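Local coordinates for protein type III effector (Vibrio parahaemolyticus, PDB 2QHQ) that is of unknown function but belongs to the HopJ family and is probably related to bacterial type III secretion effectors, at residues T80-L93 with H101-E113. Residues are numbered along the deposited sequence; the frame is centred on the assembly and turned at random.
Sequences TLACFGRFYREDVL and HQNIRNFMVTGWE
Ile104 is the knob of this contact, set in a hole formed by Leu81, Phe87, Tyr88 and Val92. Ile104 CB lies 4.0 Å from Val92 CG2. From there the side chain forks. With chi1 at -61°, CG2 lies anti to the backbone N and CG1 beside it, which sends CG2 to Tyr88 and Leu81 and CG1 to Phe84. Ile104 CG2 meets Tyr88 CD1 at 3.7 Å and also touches Leu81 CD2 and Val92 CG2. Ile104 CG1 sits above the centre of the Phe84 ring, 3.7 Å from the centroid and 13° off the normal, a CH-pi contact. At the tip, Ile104 CD1 reaches Phe87 CB at 3.6 Å. This is a single knob-into-hole fit within the HopJ family region, with the hole built from helices 79-83 and 86-92. Helix 102-110 crosses helix 86-92 nearly at a right angle (-91°). Selenomethionine Met108 continues the apolar surface. Met108 SE lies at the edge of the Tyr88 ring, a Met-aromatic contact, and 3.6 Å from Val92 CG1. At the N-terminal end of helix 102-110, the N-cap residue His101 donates from NE2 to Asp91 OD2 over 3.0 Å, at 161°. The acceptor lies in the imidazole plane, but the histidine comes from above the carboxylate plane. Phe87 CB sits over one face of the imidazole, toward its rim, a CH-pi contact. Val92 CA and CG1 lie over one face of the Arg105 guanidinium, with Arg105 NH2 3.6 Å from Val92 CA. Arg105 NH2 forms a salt bridge with Asp100 OD1.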
# COMPACT_ATOMS: atom_id res chain seq x y z
N THR B 80 -2.50 5.70 -8.36
CA THR B 80 -3.33 4.50 -8.54
C THR B 80 -4.40 4.75 -9.60
O THR B 80 -4.59 3.94 -10.51
CB THR B 80 -3.95 4.08 -7.19
OG1 THR B 80 -2.89 3.89 -6.24
CG2 THR B 80 -4.75 2.77 -7.35
N LEU B 81 -5.06 5.90 -9.54
CA LEU B 81 -6.00 6.27 -10.60
C LEU B 81 -5.33 6.32 -11.97
O LEU B 81 -5.89 5.81 -12.94
CB LEU B 81 -6.69 7.59 -10.29
CG LEU B 81 -7.70 7.57 -9.15
CD1 LEU B 81 -7.94 9.02 -8.71
CD2 LEU B 81 -9.02 6.92 -9.62
N ALA B 82 -4.12 6.87 -12.03
CA ALA B 82 -3.38 6.96 -13.29
C ALA B 82 -3.09 5.59 -13.93
O ALA B 82 -2.99 5.49 -15.16
CB ALA B 82 -2.09 7.75 -13.10
N CYS B 83 -2.94 4.56 -13.10
CA CYS B 83 -2.70 3.20 -13.60
C CYS B 83 -3.86 2.70 -14.46
O CYS B 83 -3.68 1.81 -15.29
CB CYS B 83 -2.47 2.24 -12.44
SG CYS B 83 -0.81 2.45 -11.71
N PHE B 84 -5.07 3.24 -14.24
CA PHE B 84 -6.20 2.88 -15.09
C PHE B 84 -6.15 3.51 -16.48
O PHE B 84 -7.01 3.20 -17.33
CB PHE B 84 -7.55 3.22 -14.45
CG PHE B 84 -7.90 2.37 -13.26
CD1 PHE B 84 -8.66 1.20 -13.42
CD2 PHE B 84 -7.50 2.75 -11.98
CE1 PHE B 84 -9.04 0.42 -12.28
CE2 PHE B 84 -7.86 1.97 -10.85
CZ PHE B 84 -8.62 0.82 -11.00
N GLY B 85 -5.14 4.36 -16.74
CA GLY B 85 -4.94 4.94 -18.08
C GLY B 85 -6.21 5.62 -18.59
O GLY B 85 -6.85 6.39 -17.85
N ARG B 86 -6.59 5.32 -19.83
CA ARG B 86 -7.74 5.96 -20.47
C ARG B 86 -9.08 5.68 -19.78
O ARG B 86 -10.00 6.49 -19.90
CB ARG B 86 -7.84 5.58 -21.95
CG ARG B 86 -6.75 6.13 -22.83
CD ARG B 86 -6.93 5.63 -24.27
NE ARG B 86 -5.68 5.80 -25.03
CZ ARG B 86 -5.46 6.76 -25.92
NH1 ARG B 86 -6.39 7.67 -26.20
NH2 ARG B 86 -4.28 6.82 -26.55
N PHE B 87 -9.20 4.55 -19.07
CA PHE B 87 -10.44 4.29 -18.33
C PHE B 87 -10.71 5.41 -17.32
O PHE B 87 -11.87 5.81 -17.12
CB PHE B 87 -10.42 2.94 -17.57
CG PHE B 87 -10.43 1.73 -18.46
CD1 PHE B 87 -11.30 1.62 -19.53
CD2 PHE B 87 -9.59 0.66 -18.16
CE1 PHE B 87 -11.32 0.46 -20.31
CE2 PHE B 87 -9.60 -0.50 -18.94
CZ PHE B 87 -10.45 -0.60 -20.02
N TYR B 88 -9.64 5.89 -16.69
CA TYR B 88 -9.72 7.03 -15.79
C TYR B 88 -9.71 8.33 -16.56
O TYR B 88 -10.61 9.15 -16.43
CB TYR B 88 -8.54 7.00 -14.80
CG TYR B 88 -8.41 8.23 -13.94
CD1 TYR B 88 -9.43 8.62 -13.08
CD2 TYR B 88 -7.23 8.99 -13.95
CE1 TYR B 88 -9.29 9.75 -12.26
CE2 TYR B 88 -7.09 10.13 -13.14
CZ TYR B 88 -8.13 10.49 -12.31
OH TYR B 88 -7.99 11.60 -11.50
N ARG B 89 -8.70 8.54 -17.40
CA ARG B 89 -8.51 9.85 -18.01
C ARG B 89 -9.58 10.23 -19.04
O ARG B 89 -9.84 11.43 -19.20
CB ARG B 89 -7.12 9.93 -18.68
CG ARG B 89 -6.01 10.14 -17.68
CD ARG B 89 -4.67 10.31 -18.36
NE ARG B 89 -4.09 9.03 -18.78
CZ ARG B 89 -4.06 8.58 -20.04
NH1 ARG B 89 -4.61 9.28 -21.03
NH2 ARG B 89 -3.49 7.42 -20.29
N GLU B 90 -10.15 9.25 -19.72
CA GLU B 90 -11.18 9.48 -20.75
C GLU B 90 -12.55 9.06 -20.27
O GLU B 90 -13.44 9.90 -20.12
CB GLU B 90 -10.88 8.72 -22.06
CG GLU B 90 -9.68 9.23 -22.81
CD GLU B 90 -9.37 8.44 -24.10
OE1 GLU B 90 -10.07 7.46 -24.48
OE2 GLU B 90 -8.39 8.83 -24.75
N ASP B 91 -12.73 7.76 -20.03
CA ASP B 91 -14.06 7.20 -19.76
C ASP B 91 -14.67 7.90 -18.55
O ASP B 91 -15.84 8.33 -18.57
CB ASP B 91 -13.98 5.68 -19.50
CG ASP B 91 -13.67 4.85 -20.73
OD1 ASP B 91 -12.76 5.23 -21.48
OD2 ASP B 91 -14.35 3.80 -20.96
N VAL B 92 -13.86 8.07 -17.50
CA VAL B 92 -14.41 8.61 -16.28
C VAL B 92 -14.32 10.13 -16.22
O VAL B 92 -15.33 10.79 -16.01
CB VAL B 92 -13.76 7.96 -15.01
CG1 VAL B 92 -14.24 8.67 -13.78
CG2 VAL B 92 -14.15 6.46 -14.91
N LEU B 93 -13.12 10.69 -16.38
CA LEU B 93 -12.92 12.13 -16.16
C LEU B 93 -13.69 13.00 -17.15
O LEU B 93 -14.15 14.08 -16.79
CB LEU B 93 -11.44 12.54 -16.14
CG LEU B 93 -10.62 12.13 -14.91
CD1 LEU B 93 -9.20 12.68 -15.03
CD2 LEU B 93 -11.26 12.57 -13.59
N HIS B 101 -17.10 1.76 -14.96
CA HIS B 101 -15.92 1.75 -14.08
C HIS B 101 -16.25 2.22 -12.66
O HIS B 101 -15.64 3.16 -12.14
CB HIS B 101 -14.80 2.61 -14.68
CG HIS B 101 -14.59 2.38 -16.14
ND1 HIS B 101 -14.02 1.23 -16.63
CD2 HIS B 101 -14.88 3.15 -17.22
CE1 HIS B 101 -14.00 1.28 -17.96
NE2 HIS B 101 -14.51 2.44 -18.34
N GLN B 102 -17.22 1.56 -12.03
CA GLN B 102 -17.65 1.94 -10.69
C GLN B 102 -16.50 1.94 -9.68
O GLN B 102 -16.49 2.73 -8.74
CB GLN B 102 -18.79 1.04 -10.19
CG GLN B 102 -20.19 1.48 -10.68
CD GLN B 102 -20.54 2.92 -10.30
OE1 GLN B 102 -20.39 3.34 -9.15
NE2 GLN B 102 -21.01 3.69 -11.28
N ASN B 103 -15.53 1.04 -9.86
CA ASN B 103 -14.39 1.07 -8.94
C ASN B 103 -13.55 2.34 -9.05
O ASN B 103 -13.11 2.86 -8.05
CB ASN B 103 -13.55 -0.19 -9.07
CG ASN B 103 -14.19 -1.36 -8.38
OD1 ASN B 103 -14.22 -1.41 -7.16
ND2 ASN B 103 -14.71 -2.32 -9.15
N ILE B 104 -13.31 2.81 -10.27
CA ILE B 104 -12.61 4.09 -10.44
C ILE B 104 -13.41 5.23 -9.82
O ILE B 104 -12.87 6.03 -9.06
CB ILE B 104 -12.34 4.42 -11.94
CG1 ILE B 104 -11.46 3.34 -12.58
CG2 ILE B 104 -11.67 5.79 -12.08
CD1 ILE B 104 -11.23 3.55 -14.13
N ARG B 105 -14.71 5.27 -10.12
CA ARG B 105 -15.56 6.37 -9.64
C ARG B 105 -15.66 6.39 -8.12
O ARG B 105 -15.63 7.45 -7.54
CB ARG B 105 -16.93 6.33 -10.30
CG ARG B 105 -16.87 6.54 -11.81
CD ARG B 105 -18.25 6.40 -12.47
NE ARG B 105 -18.11 6.54 -13.92
CZ ARG B 105 -18.06 7.70 -14.58
NH1 ARG B 105 -18.15 8.88 -13.93
NH2 ARG B 105 -17.91 7.69 -15.89
N ASN B 106 -15.72 5.22 -7.50
CA ASN B 106 -15.76 5.13 -6.04
C ASN B 106 -14.45 5.51 -5.41
O ASN B 106 -14.42 6.20 -4.41
CB ASN B 106 -16.22 3.75 -5.56
CG ASN B 106 -17.73 3.65 -5.43
OD1 ASN B 106 -18.32 4.07 -4.42
ND2 ASN B 106 -18.38 3.14 -6.46
N PHE B 107 -13.36 5.08 -6.01
CA PHE B 107 -12.04 5.33 -5.43
C PHE B 107 -11.72 6.83 -5.48
O PHE B 107 -11.06 7.35 -4.60
CB PHE B 107 -10.99 4.50 -6.16
CG PHE B 107 -9.61 4.59 -5.57
CD1 PHE B 107 -9.28 3.88 -4.41
CD2 PHE B 107 -8.62 5.35 -6.20
CE1 PHE B 107 -7.98 3.95 -3.88
CE2 PHE B 107 -7.32 5.43 -5.67
CZ PHE B 107 -7.00 4.72 -4.51
N MSE B 108 -12.18 7.51 -6.53
CA MSE B 108 -12.07 8.98 -6.61
C MSE B 108 -12.68 9.70 -5.41
O MSE B 108 -12.23 10.80 -5.02
CB MSE B 108 -12.74 9.46 -7.90
CG MSE B 108 -11.86 9.37 -9.08
SE MSE B 108 -12.99 9.76 -10.63
CE MSE B 108 -13.14 11.68 -10.43
N VAL B 109 -13.73 9.12 -4.85
CA VAL B 109 -14.45 9.74 -3.74
C VAL B 109 -13.79 9.39 -2.39
O VAL B 109 -13.40 10.29 -1.62
CB VAL B 109 -15.95 9.34 -3.74
CG1 VAL B 109 -16.68 9.92 -2.50
CG2 VAL B 109 -16.65 9.79 -5.05
N THR B 110 -13.61 8.10 -2.14
CA THR B 110 -13.21 7.60 -0.81
C THR B 110 -11.75 7.14 -0.70
O THR B 110 -11.24 6.89 0.40
CB THR B 110 -14.16 6.47 -0.35
OG1 THR B 110 -14.44 5.59 -1.45
CG2 THR B 110 -15.49 7.06 0.15
N GLY B 111 -11.08 7.02 -1.84
CA GLY B 111 -9.64 6.74 -1.87
C GLY B 111 -9.23 5.47 -1.13
O GLY B 111 -10.00 4.52 -1.03
N TRP B 112 -8.00 5.46 -0.63
CA TRP B 112 -7.46 4.26 0.02
C TRP B 112 -8.15 3.94 1.33
O TRP B 112 -8.21 2.77 1.74
CB TRP B 112 -5.96 4.39 0.25
CG TRP B 112 -5.13 4.13 -0.99
CD1 TRP B 112 -4.28 5.02 -1.59
CD2 TRP B 112 -5.04 2.91 -1.73
NE1 TRP B 112 -3.68 4.44 -2.70
CE2 TRP B 112 -4.11 3.14 -2.79
CE3 TRP B 112 -5.65 1.65 -1.62
CZ2 TRP B 112 -3.78 2.14 -3.73
CZ3 TRP B 112 -5.32 0.67 -2.54
CH2 TRP B 112 -4.40 0.92 -3.60
N GLU B 113 -8.68 4.98 1.99
CA GLU B 113 -9.46 4.81 3.21
C GLU B 113 -10.64 3.87 2.99
O GLU B 113 -11.01 3.11 3.86
CB GLU B 113 -9.96 6.17 3.68
CG GLU B 113 -8.87 7.07 4.21
CD GLU B 113 -8.27 8.02 3.19
OE1 GLU B 113 -8.34 7.78 1.96
OE2 GLU B 113 -7.71 9.04 3.65